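Local coordinates for protein serine protease inhibitor (Schistosoma haematobium, PDB 3STO) that probably inhibits serine-type endopeptidases with the serpin fold, at residues F192-F197 with M392-A397; F253-V258 with L293-F298; G45-L50 with Q94-S99; F39-L44 with N302-V307; F241-K246 with K284-T289. All coordinates share one frame; numbering follows the deposited sequence.

Interaction 1. Residues F192-F197 with M392-A397; sequences FYFRDF and MPIMAA
Ile394 carries its CG1 branch between its own backbone N and carbonyl carbon (chi1 61°), and an extended second torsion (chi2 164°) sends CD1 out to Phe192 and Phe194. Both phenylalanines have CG anti to the backbone N, and both rings project from the same face of their strand toward the isoleucine. That one methyl makes the contact. CD1 of Ile394 lies 3.9 Å from CE1 of Phe192, near the ring plane and at its edge. The same CD1 is 4.0 Å from CD2 of Phe194, where it meets the ring obliquely. The isoleucine chain crosses each phenylalanine at about a right angle.

No hydrogen bond joins the two segments, and the closest CA atoms, those of Phe192 and Met395, are 8.9 Å apart. The rings therefore bridge two layers and not two paired strands. Phe194 also meets the Phe253 ring edge-to-face, and Phe192 rests on Cys42. The chain turns a corner at Ile394. Ile394 and Met395, a selenomethionine, both face Ile385, which is a classic beta bulge. The arrangement is typical of the serpin core, where the central strand 186-197 of beta-sheet A packs on beta-sheet B.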
# COMPACT_ATOMS: atom_id res chain seq x y z
N PHE A 192 -2.67 5.96 1.34
CA PHE A 192 -1.25 5.83 1.66
C PHE A 192 -0.41 6.58 0.65
O PHE A 192 -0.25 6.15 -0.50
CB PHE A 192 -0.84 4.37 1.71
CG PHE A 192 0.39 4.12 2.53
CD1 PHE A 192 1.66 4.14 1.95
CD2 PHE A 192 0.27 3.82 3.90
CE1 PHE A 192 2.79 3.88 2.72
CE2 PHE A 192 1.39 3.55 4.68
CZ PHE A 192 2.65 3.57 4.10
N TYR A 193 0.10 7.71 1.09
CA TYR A 193 0.82 8.62 0.21
C TYR A 193 2.32 8.55 0.48
O TYR A 193 2.79 8.88 1.59
CB TYR A 193 0.28 10.05 0.39
CG TYR A 193 0.70 11.07 -0.64
CD1 TYR A 193 0.26 10.99 -1.95
CD2 TYR A 193 1.50 12.15 -0.29
CE1 TYR A 193 0.63 11.96 -2.89
CE2 TYR A 193 1.88 13.12 -1.21
CZ TYR A 193 1.43 13.02 -2.51
OH TYR A 193 1.81 13.99 -3.42
N PHE A 194 3.05 8.13 -0.53
CA PHE A 194 4.49 8.13 -0.52
C PHE A 194 5.02 9.18 -1.50
O PHE A 194 4.53 9.29 -2.61
CB PHE A 194 5.02 6.74 -0.89
CG PHE A 194 6.51 6.63 -0.80
CD1 PHE A 194 7.32 7.11 -1.83
CD2 PHE A 194 7.11 6.07 0.33
CE1 PHE A 194 8.72 7.01 -1.75
CE2 PHE A 194 8.49 5.96 0.43
CZ PHE A 194 9.31 6.44 -0.61
N ARG A 195 6.03 9.94 -1.09
CA ARG A 195 6.61 10.96 -1.96
C ARG A 195 8.08 11.23 -1.63
O ARG A 195 8.44 11.55 -0.49
CB ARG A 195 5.78 12.24 -1.89
CG ARG A 195 6.30 13.34 -2.80
CD ARG A 195 6.30 14.69 -2.08
NE ARG A 195 5.12 15.50 -2.37
CZ ARG A 195 4.66 16.45 -1.56
NH1 ARG A 195 5.27 16.68 -0.41
NH2 ARG A 195 3.58 17.16 -1.89
N ASP A 196 8.93 11.08 -2.65
CA ASP A 196 10.32 11.46 -2.55
C ASP A 196 11.00 11.58 -3.93
O ASP A 196 10.57 10.98 -4.89
CB ASP A 196 11.08 10.47 -1.66
CG ASP A 196 12.38 11.07 -1.08
OD1 ASP A 196 12.63 12.28 -1.30
OD2 ASP A 196 13.16 10.33 -0.43
N PHE A 197 12.07 12.37 -3.99
CA PHE A 197 12.95 12.45 -5.14
C PHE A 197 13.81 11.20 -5.21
O PHE A 197 14.04 10.55 -4.17
CB PHE A 197 13.87 13.67 -5.00
CG PHE A 197 13.17 14.98 -5.17
CD1 PHE A 197 12.30 15.19 -6.23
CD2 PHE A 197 13.35 16.00 -4.26
CE1 PHE A 197 11.63 16.40 -6.37
CE2 PHE A 197 12.69 17.20 -4.41
CZ PHE A 197 11.84 17.40 -5.47
N MSE A 392 10.58 -4.84 4.28
CA MSE A 392 9.39 -5.31 3.63
C MSE A 392 8.90 -4.26 2.66
O MSE A 392 9.28 -3.10 2.73
CB MSE A 392 8.30 -5.60 4.66
CG MSE A 392 7.69 -4.33 5.22
SE MSE A 392 6.50 -4.62 6.79
CE MSE A 392 5.34 -6.02 6.03
N PRO A 393 8.05 -4.66 1.72
CA PRO A 393 7.50 -3.63 0.85
C PRO A 393 6.35 -2.90 1.53
O PRO A 393 5.50 -3.49 2.19
CB PRO A 393 6.99 -4.43 -0.36
CG PRO A 393 6.61 -5.77 0.24
CD PRO A 393 7.65 -6.03 1.32
N ILE A 394 6.35 -1.60 1.38
CA ILE A 394 5.21 -0.85 1.85
C ILE A 394 4.25 -0.51 0.71
O ILE A 394 3.15 -0.05 0.94
CB ILE A 394 5.64 0.40 2.62
CG1 ILE A 394 6.44 1.33 1.73
CG2 ILE A 394 6.44 0.01 3.90
CD1 ILE A 394 6.53 2.70 2.33
N MSE A 395 4.67 -0.77 -0.52
CA MSE A 395 3.81 -0.62 -1.68
C MSE A 395 4.21 -1.77 -2.63
O MSE A 395 5.40 -2.04 -2.84
CB MSE A 395 3.99 0.77 -2.28
CG MSE A 395 3.12 1.14 -3.48
SE MSE A 395 3.52 0.34 -5.23
CE MSE A 395 5.39 0.72 -5.69
N ALA A 396 3.21 -2.50 -3.12
CA ALA A 396 3.38 -3.60 -4.06
C ALA A 396 2.51 -3.31 -5.29
O ALA A 396 1.38 -2.85 -5.19
CB ALA A 396 2.99 -4.97 -3.41
N ALA A 397 3.06 -3.55 -6.46
CA ALA A 397 2.43 -3.18 -7.70
C ALA A 397 2.79 -4.14 -8.82
O ALA A 397 3.91 -4.63 -8.91
CB ALA A 397 2.80 -1.74 -8.11

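Interaction 2. Residues F253-V258 with L293-F298; sequences FTFVIV and LRLPKF
Aliphatic contacts come first, between Ile257 and two leucines. CD1 of Ile257 lies 3.9 Å from CD1 of Leu295. A looser approach of 4.5 Å joins CD1 of Ile257 to CD1 of Leu293. Leu293 and Leu295 are two residues apart on one strand, and both side chains start toward strand 253-260.

The aromatic contact uses the other branch of Leu295. Its CD2 is 4.2 Å from CE2 of Phe255 and meets the ring obliquely. CG of Leu295 is anti to the backbone N (chi1 -179°), which extends the side chain across the gap and lets its two methyls serve different partners.

There is no polar contact across the segments. The strands run nearly perpendicular, at 95°, and their axes come no closer than 11.1 Å, so their backbones do not pair. Polar ends in segment 293-298 turn to other partners: Arg294 forms a salt bridge with Glu210, and Lys297 with Glu350. In serpin terms, beta-sheet B here meets the strand that runs from sheet C into sheet A. Leu348 of sheet A touches both Phe255 and Leu295. The four touching residues are buried and apolar, so the hold is hydrophobic and relies on fit, not on directional bonds.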
# COMPACT_ATOMS: atom_id res chain seq x y z
N PHE A 253 14.21 4.08 1.83
CA PHE A 253 13.27 3.59 0.84
C PHE A 253 13.95 3.44 -0.53
O PHE A 253 14.77 4.27 -0.93
CB PHE A 253 12.08 4.55 0.76
CG PHE A 253 11.39 4.73 2.07
CD1 PHE A 253 10.65 3.68 2.63
CD2 PHE A 253 11.49 5.94 2.78
CE1 PHE A 253 10.02 3.83 3.87
CE2 PHE A 253 10.87 6.08 3.99
CZ PHE A 253 10.15 5.02 4.55
N THR A 254 13.61 2.35 -1.22
CA THR A 254 14.13 2.09 -2.56
C THR A 254 13.04 1.56 -3.48
O THR A 254 12.07 0.96 -3.02
CB THR A 254 15.34 1.14 -2.51
OG1 THR A 254 15.88 1.03 -3.81
CG2 THR A 254 14.96 -0.24 -2.01
N PHE A 255 13.16 1.84 -4.77
CA PHE A 255 12.21 1.34 -5.75
C PHE A 255 12.76 0.09 -6.37
O PHE A 255 13.80 0.15 -7.01
CB PHE A 255 11.99 2.39 -6.82
CG PHE A 255 10.91 2.05 -7.79
CD1 PHE A 255 9.57 1.96 -7.37
CD2 PHE A 255 11.20 1.92 -9.14
CE1 PHE A 255 8.53 1.68 -8.30
CE2 PHE A 255 10.18 1.63 -10.08
CZ PHE A 255 8.84 1.52 -9.63
N VAL A 256 12.11 -1.04 -6.13
CA VAL A 256 12.56 -2.34 -6.59
C VAL A 256 11.75 -2.75 -7.82
O VAL A 256 10.53 -2.77 -7.75
CB VAL A 256 12.45 -3.38 -5.46
CG1 VAL A 256 12.79 -4.80 -5.98
CG2 VAL A 256 13.37 -2.96 -4.28
N ILE A 257 12.44 -3.01 -8.94
CA ILE A 257 11.79 -3.50 -10.16
C ILE A 257 12.13 -4.94 -10.37
O ILE A 257 13.28 -5.36 -10.24
CB ILE A 257 12.16 -2.67 -11.39
CG1 ILE A 257 12.04 -1.17 -11.07
CG2 ILE A 257 11.31 -3.07 -12.63
CD1 ILE A 257 13.03 -0.32 -11.86
N VAL A 258 11.10 -5.74 -10.63
CA VAL A 258 11.29 -7.15 -10.88
C VAL A 258 10.91 -7.43 -12.32
O VAL A 258 9.73 -7.35 -12.69
CB VAL A 258 10.43 -8.03 -9.96
CG1 VAL A 258 10.75 -9.50 -10.20
CG2 VAL A 258 10.67 -7.68 -8.50
N LEU A 293 19.60 1.53 -17.60
CA LEU A 293 18.24 1.37 -17.13
C LEU A 293 17.27 2.12 -18.02
O LEU A 293 17.42 3.32 -18.23
CB LEU A 293 18.12 1.89 -15.69
CG LEU A 293 16.73 2.08 -15.06
CD1 LEU A 293 15.98 0.77 -15.01
CD2 LEU A 293 16.83 2.69 -13.64
N ARG A 294 16.26 1.43 -18.53
CA ARG A 294 15.15 2.15 -19.16
C ARG A 294 13.88 1.82 -18.45
O ARG A 294 13.59 0.67 -18.17
CB ARG A 294 15.01 1.79 -20.63
CG ARG A 294 16.29 1.88 -21.41
CD ARG A 294 15.96 1.95 -22.87
NE ARG A 294 17.15 1.79 -23.67
CZ ARG A 294 17.22 0.97 -24.70
NH1 ARG A 294 16.15 0.25 -25.03
NH2 ARG A 294 18.33 0.87 -25.40
N LEU A 295 13.10 2.85 -18.21
CA LEU A 295 11.97 2.74 -17.32
C LEU A 295 10.90 3.70 -17.81
O LEU A 295 11.15 4.90 -17.94
CB LEU A 295 12.41 3.07 -15.87
CG LEU A 295 11.39 2.99 -14.73
CD1 LEU A 295 10.89 1.54 -14.56
CD2 LEU A 295 11.91 3.55 -13.37
N PRO A 296 9.69 3.18 -18.06
CA PRO A 296 8.55 4.04 -18.42
C PRO A 296 8.20 5.06 -17.31
O PRO A 296 8.27 4.78 -16.11
CB PRO A 296 7.41 3.02 -18.60
CG PRO A 296 8.06 1.69 -18.66
CD PRO A 296 9.30 1.77 -17.88
N LYS A 297 7.80 6.26 -17.71
CA LYS A 297 7.17 7.15 -16.77
C LYS A 297 5.67 6.83 -16.81
O LYS A 297 5.10 6.62 -17.86
CB LYS A 297 7.46 8.61 -17.08
CG LYS A 297 6.74 9.14 -18.24
CD LYS A 297 7.29 10.52 -18.59
CE LYS A 297 7.38 11.42 -17.38
NZ LYS A 297 7.65 12.85 -17.78
N PHE A 298 5.06 6.72 -15.64
CA PHE A 298 3.65 6.35 -15.57
C PHE A 298 3.03 6.79 -14.26
O PHE A 298 3.72 7.15 -13.27
CB PHE A 298 3.47 4.84 -15.73
CG PHE A 298 4.12 4.03 -14.65
CD1 PHE A 298 5.47 3.71 -14.73
CD2 PHE A 298 3.40 3.59 -13.56
CE1 PHE A 298 6.08 2.96 -13.72
CE2 PHE A 298 4.01 2.84 -12.53
CZ PHE A 298 5.35 2.53 -12.62

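Interaction 3. Residues G45-L50 with Q94-S99; sequences GILFTL and QELNNS
The Phe48 ring turns an edge to helix 82-101, with CB of Leu96 near the ring plane and 3.5 Å from CZ. CD2 of Leu47, one residue earlier on its own helix, also lies in plane at the ring edge. The backbone N of Asn97 approaches the ring obliquely, 3.7 Å from CZ. The side-chain amide of Asn97 stands almost perpendicular to the ring, with 79° between the planes, and its OD1 is 4.0 Å from CE2. Tyr93 adds an edge-to-face ring contact with Phe48.

Leu47 completes the interface. Its CD2 lies 4.0 Å from CD1 of Leu96, the two chains crossing at about a right angle. CD1 of Leu96 also touches CE1 of Phe48, so it meets both residues. No hydrogen bond links the two segments. Asn97 ND2 has a weak hydrogen bond to Glu142 OE2. The axes of segments 45-50 and 94-99 pass 10.8 Å apart, at 132°. This is helix-to-helix packing in the serpin helical subdomain, where the buried helix 43-55 is covered by helix 82-101.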
# COMPACT_ATOMS: atom_id res chain seq x y z
N GLY A 45 -1.32 0.14 5.38
CA GLY A 45 -2.47 0.98 5.52
C GLY A 45 -3.71 0.19 5.86
O GLY A 45 -4.58 0.70 6.55
N ILE A 46 -3.80 -1.06 5.38
CA ILE A 46 -4.90 -1.94 5.73
C ILE A 46 -4.75 -2.30 7.20
O ILE A 46 -5.72 -2.27 7.94
CB ILE A 46 -4.90 -3.29 4.95
CG1 ILE A 46 -4.50 -3.12 3.48
CG2 ILE A 46 -6.24 -3.99 5.08
CD1 ILE A 46 -5.38 -2.17 2.71
N LEU A 47 -3.52 -2.61 7.61
CA LEU A 47 -3.20 -2.90 9.02
C LEU A 47 -3.53 -1.75 9.99
O LEU A 47 -4.13 -1.98 11.02
CB LEU A 47 -1.73 -3.31 9.17
CG LEU A 47 -1.28 -3.83 10.54
CD1 LEU A 47 -0.23 -4.90 10.39
CD2 LEU A 47 -0.76 -2.70 11.40
N PHE A 48 -3.14 -0.52 9.66
CA PHE A 48 -3.46 0.64 10.50
C PHE A 48 -4.97 0.91 10.58
O PHE A 48 -5.47 1.27 11.63
CB PHE A 48 -2.77 1.91 9.98
CG PHE A 48 -1.27 1.87 10.03
CD1 PHE A 48 -0.60 0.75 10.51
CD2 PHE A 48 -0.52 2.96 9.61
CE1 PHE A 48 0.79 0.72 10.56
CE2 PHE A 48 0.87 2.94 9.66
CZ PHE A 48 1.52 1.82 10.13
N THR A 49 -5.68 0.77 9.47
CA THR A 49 -7.11 1.05 9.43
C THR A 49 -7.91 0.02 10.23
O THR A 49 -8.70 0.37 11.10
CB THR A 49 -7.61 1.03 8.02
OG1 THR A 49 -6.97 2.08 7.28
CG2 THR A 49 -9.13 1.21 8.01
N LEU A 50 -7.68 -1.25 9.91
CA LEU A 50 -8.16 -2.36 10.73
C LEU A 50 -7.73 -2.23 12.19
O LEU A 50 -8.53 -2.36 13.12
CB LEU A 50 -7.59 -3.65 10.20
CG LEU A 50 -8.53 -4.81 10.35
CD1 LEU A 50 -9.89 -4.35 9.85
CD2 LEU A 50 -7.98 -5.95 9.54
N GLN A 94 1.19 2.00 16.58
CA GLN A 94 1.88 3.24 16.86
C GLN A 94 3.35 3.14 16.54
O GLN A 94 3.93 4.07 16.02
CB GLN A 94 1.71 3.64 18.32
CG GLN A 94 0.45 4.45 18.50
CD GLN A 94 0.09 4.70 19.94
OE1 GLN A 94 -0.86 5.41 20.21
NE2 GLN A 94 0.85 4.10 20.88
N GLU A 95 3.94 2.00 16.85
CA GLU A 95 5.32 1.78 16.55
C GLU A 95 5.53 1.93 15.03
O GLU A 95 6.39 2.69 14.59
CB GLU A 95 5.69 0.39 17.03
CG GLU A 95 7.16 0.08 16.97
CD GLU A 95 7.95 0.84 18.02
OE1 GLU A 95 7.32 1.60 18.81
OE2 GLU A 95 9.19 0.66 18.06
N LEU A 96 4.72 1.25 14.23
CA LEU A 96 4.82 1.29 12.77
C LEU A 96 4.55 2.68 12.23
O LEU A 96 5.23 3.18 11.32
CB LEU A 96 3.89 0.27 12.13
CG LEU A 96 4.28 -1.19 12.38
CD1 LEU A 96 3.20 -2.18 11.90
CD2 LEU A 96 5.63 -1.47 11.74
N ASN A 97 3.55 3.33 12.78
CA ASN A 97 3.25 4.69 12.37
C ASN A 97 4.39 5.66 12.70
O ASN A 97 4.79 6.49 11.88
CB ASN A 97 1.92 5.15 13.01
CG ASN A 97 1.44 6.47 12.47
OD1 ASN A 97 1.10 6.54 11.30
ND2 ASN A 97 1.44 7.52 13.29
N ASN A 98 4.92 5.57 13.92
CA ASN A 98 6.07 6.38 14.32
C ASN A 98 7.30 6.18 13.42
O ASN A 98 7.98 7.14 13.07
CB ASN A 98 6.48 6.11 15.76
CG ASN A 98 5.53 6.73 16.77
OD1 ASN A 98 4.87 7.73 16.47
ND2 ASN A 98 5.46 6.15 17.97
N SER A 99 7.58 4.93 13.10
CA SER A 99 8.71 4.57 12.29
C SER A 99 8.57 5.19 10.91
O SER A 99 9.48 5.83 10.44
CB SER A 99 8.82 3.06 12.17
OG SER A 99 10.03 2.72 11.55

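Interaction 4. Residues F39-L44 with N302-V307; sequences FLTCPL and NTLDLV
Strands 39-41 and 302-305 cross at 72° with axes 7.9 Å apart, and Leu40 and Asn302 have the nearest CA atoms. Asn302 bridges the gap with its amide: ND2 donates to Leu40 O at 3.0 Å, with an N-H...O angle of 154°. The donor lies in the carbonyl plane, on a lone pair, while the acceptor sits 17° out of the amide plane. ND2 also packs 3.7 Å from CB of Leu40. OD1 of Asn302 accepts from Asn344 ND2, so both ends of the amide are held.

Residues 39-41 form an edge strand of serpin beta-sheet B, and 302-305 belongs to sheet A. Phe39 and Thr41 pair with strand 392-399, so Leu40 O faces the other way, where the asparagine supplies its donor.

Leu304 packs beside this bond. Its CD1 is 3.7 Å from OG1 of Thr41 and 3.9 Å from Leu40 O. The Thr41 hydroxyl is hydrogen-bonded to Tyr26 OH and to Gln342 OE1. Cys42 follows as the N-cap of helix 43-55.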
# COMPACT_ATOMS: atom_id res chain seq x y z
N PHE A 39 -2.11 -3.80 -10.90
CA PHE A 39 -2.43 -3.96 -9.50
C PHE A 39 -1.55 -3.04 -8.66
O PHE A 39 -0.37 -2.86 -8.95
CB PHE A 39 -2.25 -5.42 -9.06
CG PHE A 39 -2.45 -5.61 -7.62
CD1 PHE A 39 -3.75 -5.70 -7.09
CD2 PHE A 39 -1.36 -5.66 -6.75
CE1 PHE A 39 -3.97 -5.87 -5.69
CE2 PHE A 39 -1.56 -5.82 -5.36
CZ PHE A 39 -2.87 -5.93 -4.82
N LEU A 40 -2.13 -2.47 -7.60
CA LEU A 40 -1.40 -1.56 -6.73
C LEU A 40 -1.99 -1.66 -5.31
O LEU A 40 -3.19 -1.54 -5.13
CB LEU A 40 -1.53 -0.13 -7.28
CG LEU A 40 -1.01 1.05 -6.47
CD1 LEU A 40 0.44 0.84 -6.15
CD2 LEU A 40 -1.21 2.36 -7.21
N THR A 41 -1.15 -1.90 -4.31
CA THR A 41 -1.61 -1.90 -2.94
C THR A 41 -0.55 -1.54 -1.88
O THR A 41 0.65 -1.81 -2.05
CB THR A 41 -2.21 -3.27 -2.54
OG1 THR A 41 -3.00 -3.12 -1.35
CG2 THR A 41 -1.09 -4.31 -2.31
N CYS A 42 -1.03 -0.99 -0.77
CA CYS A 42 -0.22 -0.73 0.43
C CYS A 42 -0.70 -1.46 1.70
O CYS A 42 -1.60 -0.99 2.41
CB CYS A 42 -0.14 0.77 0.69
SG CYS A 42 0.35 1.03 2.41
N PRO A 43 -0.09 -2.60 2.00
CA PRO A 43 -0.57 -3.52 3.05
C PRO A 43 -0.59 -2.96 4.47
O PRO A 43 -1.41 -3.42 5.28
CB PRO A 43 0.40 -4.70 2.97
CG PRO A 43 1.06 -4.56 1.65
CD PRO A 43 1.09 -3.13 1.30
N LEU A 44 0.28 -1.99 4.77
CA LEU A 44 0.34 -1.45 6.14
C LEU A 44 -0.81 -0.48 6.42
O LEU A 44 -1.22 -0.28 7.55
CB LEU A 44 1.70 -0.78 6.44
CG LEU A 44 2.94 -1.68 6.42
CD1 LEU A 44 4.17 -0.90 6.86
CD2 LEU A 44 2.77 -2.91 7.30
N ASN A 302 -5.80 3.66 -8.23
CA ASN A 302 -6.78 2.61 -8.06
C ASN A 302 -7.52 2.71 -6.75
O ASN A 302 -7.08 3.41 -5.82
CB ASN A 302 -6.15 1.22 -8.29
CG ASN A 302 -5.52 0.64 -7.06
OD1 ASN A 302 -5.34 1.31 -6.03
ND2 ASN A 302 -5.19 -0.62 -7.14
N THR A 303 -8.65 2.01 -6.70
CA THR A 303 -9.52 1.96 -5.52
C THR A 303 -9.81 0.50 -5.26
O THR A 303 -10.35 -0.20 -6.10
CB THR A 303 -10.86 2.62 -5.82
OG1 THR A 303 -10.66 4.01 -6.08
CG2 THR A 303 -11.78 2.46 -4.63
N LEU A 304 -9.39 0.01 -4.11
CA LEU A 304 -9.68 -1.38 -3.76
C LEU A 304 -10.82 -1.46 -2.76
O LEU A 304 -10.86 -0.67 -1.79
CB LEU A 304 -8.45 -2.02 -3.14
CG LEU A 304 -7.26 -2.32 -4.01
CD1 LEU A 304 -6.20 -2.92 -3.12
CD2 LEU A 304 -7.68 -3.29 -5.11
N ASP A 305 -11.72 -2.40 -3.01
CA ASP A 305 -12.72 -2.84 -2.02
C ASP A 305 -12.07 -4.00 -1.30
O ASP A 305 -11.86 -5.06 -1.89
CB ASP A 305 -14.01 -3.31 -2.71
CG ASP A 305 -14.93 -4.14 -1.78
OD1 ASP A 305 -14.79 -4.07 -0.53
OD2 ASP A 305 -15.80 -4.88 -2.31
N LEU A 306 -11.74 -3.81 -0.03
CA LEU A 306 -11.05 -4.85 0.71
C LEU A 306 -11.95 -5.78 1.51
O LEU A 306 -11.47 -6.76 2.11
CB LEU A 306 -9.99 -4.21 1.61
CG LEU A 306 -9.08 -3.43 0.67
CD1 LEU A 306 -8.30 -2.43 1.42
CD2 LEU A 306 -8.22 -4.41 -0.07
N VAL A 307 -13.25 -5.50 1.52
CA VAL A 307 -14.14 -6.30 2.36
C VAL A 307 -14.06 -7.82 2.08
O VAL A 307 -13.87 -8.59 3.01
CB VAL A 307 -15.60 -5.77 2.35
CG1 VAL A 307 -16.52 -6.77 3.02
CG2 VAL A 307 -15.67 -4.41 3.02

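Interaction 5. Residues F241-K246 with K284-T289; sequences FEIVSK and KNLKET
Leu286 packs against Ile243 and Ser245, and this is the tight part of the contact. CD1 of Leu286 is 3.8 Å from CG2 of Ile243 and 4.0 Å from CB of Ser245. CD2 also meets Ile243, 4.0 Å from its CB. CD1 thus touches both residues, which face the same way on their strand. The CG of Leu286 is anti to its carbonyl carbon (chi1 -52°), and the extended second torsion (chi2 178°) carries CD1 onward, toward Ile243 CG2 and Ser245 CB. Ile243 and Leu286 cross at about a right angle. All three residues are buried. The Ser245 hydroxyl takes no part, as OG is hydrogen-bonded to Thr254 OG1.

The rest of segment 284-289 makes no contact with 241-246. Asn285 and Glu288 are exposed in the isolated chain. The side chains of Lys284 and Lys287 are modelled only in part, which is consistent with mobile ends. The one side-chain hydrogen bond within this segment is local: Thr289 OG1 donates to Lys287 O at 2.7 Å, from above the carbonyl plane. No hydrogen bond crosses between the segments.

Leu286 lies in the link between helix 279-283 and strand 287-305 and touches Lys232 of strand 218-236. The strand it packs on, 241-247, sits in serpin beta-sheet B, paired on one side with strand 218-236 and on the other with strand 253-260.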
# COMPACT_ATOMS: atom_id res chain seq x y z
N PHE A 241 13.65 -14.22 -13.37
CA PHE A 241 13.66 -12.74 -13.36
C PHE A 241 14.99 -12.08 -12.94
O PHE A 241 15.94 -12.74 -12.51
CB PHE A 241 12.49 -12.22 -12.52
CG PHE A 241 12.51 -12.72 -11.08
CD1 PHE A 241 13.48 -12.27 -10.17
CD2 PHE A 241 11.56 -13.60 -10.63
CE1 PHE A 241 13.50 -12.70 -8.85
CE2 PHE A 241 11.57 -14.04 -9.31
CZ PHE A 241 12.55 -13.60 -8.42
N GLU A 242 15.05 -10.77 -13.08
CA GLU A 242 16.20 -10.01 -12.62
C GLU A 242 15.65 -8.80 -11.89
O GLU A 242 14.52 -8.40 -12.14
CB GLU A 242 17.15 -9.60 -13.79
CG GLU A 242 16.49 -8.87 -14.99
CD GLU A 242 17.43 -8.69 -16.24
OE1 GLU A 242 18.66 -8.92 -16.15
OE2 GLU A 242 16.93 -8.30 -17.33
N ILE A 243 16.46 -8.20 -11.02
CA ILE A 243 15.99 -7.15 -10.15
C ILE A 243 17.01 -6.03 -10.05
O ILE A 243 18.20 -6.29 -9.98
CB ILE A 243 15.73 -7.75 -8.71
CG1 ILE A 243 14.63 -8.82 -8.76
CG2 ILE A 243 15.39 -6.66 -7.68
CD1 ILE A 243 14.30 -9.41 -7.42
N VAL A 244 16.53 -4.78 -10.03
CA VAL A 244 17.34 -3.64 -9.66
C VAL A 244 16.67 -2.94 -8.52
O VAL A 244 15.45 -3.02 -8.36
CB VAL A 244 17.58 -2.55 -10.80
CG1 VAL A 244 18.52 -3.08 -11.86
CG2 VAL A 244 16.27 -2.05 -11.40
N SER A 245 17.48 -2.25 -7.72
CA SER A 245 16.99 -1.43 -6.62
C SER A 245 17.47 -0.02 -6.84
O SER A 245 18.66 0.22 -6.96
CB SER A 245 17.53 -1.95 -5.31
OG SER A 245 16.75 -1.46 -4.27
N LYS A 246 16.54 0.92 -6.95
CA LYS A 246 16.92 2.29 -7.24
C LYS A 246 16.50 3.13 -6.05
O LYS A 246 15.32 3.37 -5.83
CB LYS A 246 16.25 2.79 -8.51
CG LYS A 246 16.56 4.25 -8.81
CD LYS A 246 16.06 4.70 -10.18
CE LYS A 246 16.38 6.18 -10.44
NZ LYS A 246 17.81 6.48 -10.22
N LYS A 284 18.52 -8.57 -0.30
CA LYS A 284 19.81 -8.78 0.37
C LYS A 284 20.88 -9.32 -0.57
O LYS A 284 22.05 -9.08 -0.34
CB LYS A 284 19.68 -9.73 1.58
N ASN A 285 20.50 -10.03 -1.63
CA ASN A 285 21.49 -10.61 -2.54
C ASN A 285 21.85 -9.82 -3.80
O ASN A 285 22.59 -10.30 -4.66
CB ASN A 285 21.12 -12.07 -2.88
CG ASN A 285 21.23 -12.99 -1.66
OD1 ASN A 285 22.02 -12.74 -0.73
ND2 ASN A 285 20.44 -14.05 -1.65
N LEU A 286 21.36 -8.60 -3.92
CA LEU A 286 21.73 -7.79 -5.07
C LEU A 286 23.16 -7.22 -4.91
O LEU A 286 23.59 -6.94 -3.81
CB LEU A 286 20.70 -6.66 -5.23
CG LEU A 286 19.23 -7.08 -5.26
CD1 LEU A 286 18.31 -5.89 -5.36
CD2 LEU A 286 19.01 -8.07 -6.40
N LYS A 287 23.89 -7.03 -6.01
CA LYS A 287 25.22 -6.42 -5.96
C LYS A 287 25.29 -5.12 -6.77
O LYS A 287 24.56 -4.96 -7.75
CB LYS A 287 26.30 -7.39 -6.44
CG LYS A 287 26.45 -8.66 -5.60
N GLU A 288 26.14 -4.19 -6.33
CA GLU A 288 26.43 -2.95 -7.07
C GLU A 288 26.91 -3.28 -8.47
O GLU A 288 27.75 -4.16 -8.66
CB GLU A 288 27.53 -2.15 -6.39
CG GLU A 288 27.15 -1.52 -5.08
CD GLU A 288 26.61 -0.13 -5.28
OE1 GLU A 288 25.88 0.06 -6.27
OE2 GLU A 288 26.94 0.78 -4.47
N THR A 289 26.38 -2.56 -9.44
CA THR A 289 26.62 -2.89 -10.83
C THR A 289 26.35 -1.63 -11.62
O THR A 289 25.60 -0.73 -11.19
CB THR A 289 25.61 -3.96 -11.35
OG1 THR A 289 25.33 -4.94 -10.34
CG2 THR A 289 26.15 -4.67 -12.53

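In the fold
Interactions 1 and 4 lie deepest, each centred about 7 Å from the centre of the chain. Both join beta-sheets A and B, and they meet where Thr41 N bonds to Ala396 O. Interaction 4 alone has a hydrogen bond across its segments; the others are mainly apolar, though Asn97 brings polar atoms to the Phe48 ring in interaction 3. Interactions 2 and 5 are centred farther out. They share strand 287-305 with interaction 4, and their sheet B strands are neighbours. The touching residues of interaction 5 are buried, but exposed residues flank them, as in interactions 3 and 4. Interaction 3 is purely helical. It shares helix 43-55 with interaction 4, and lies across the centre from interaction 2.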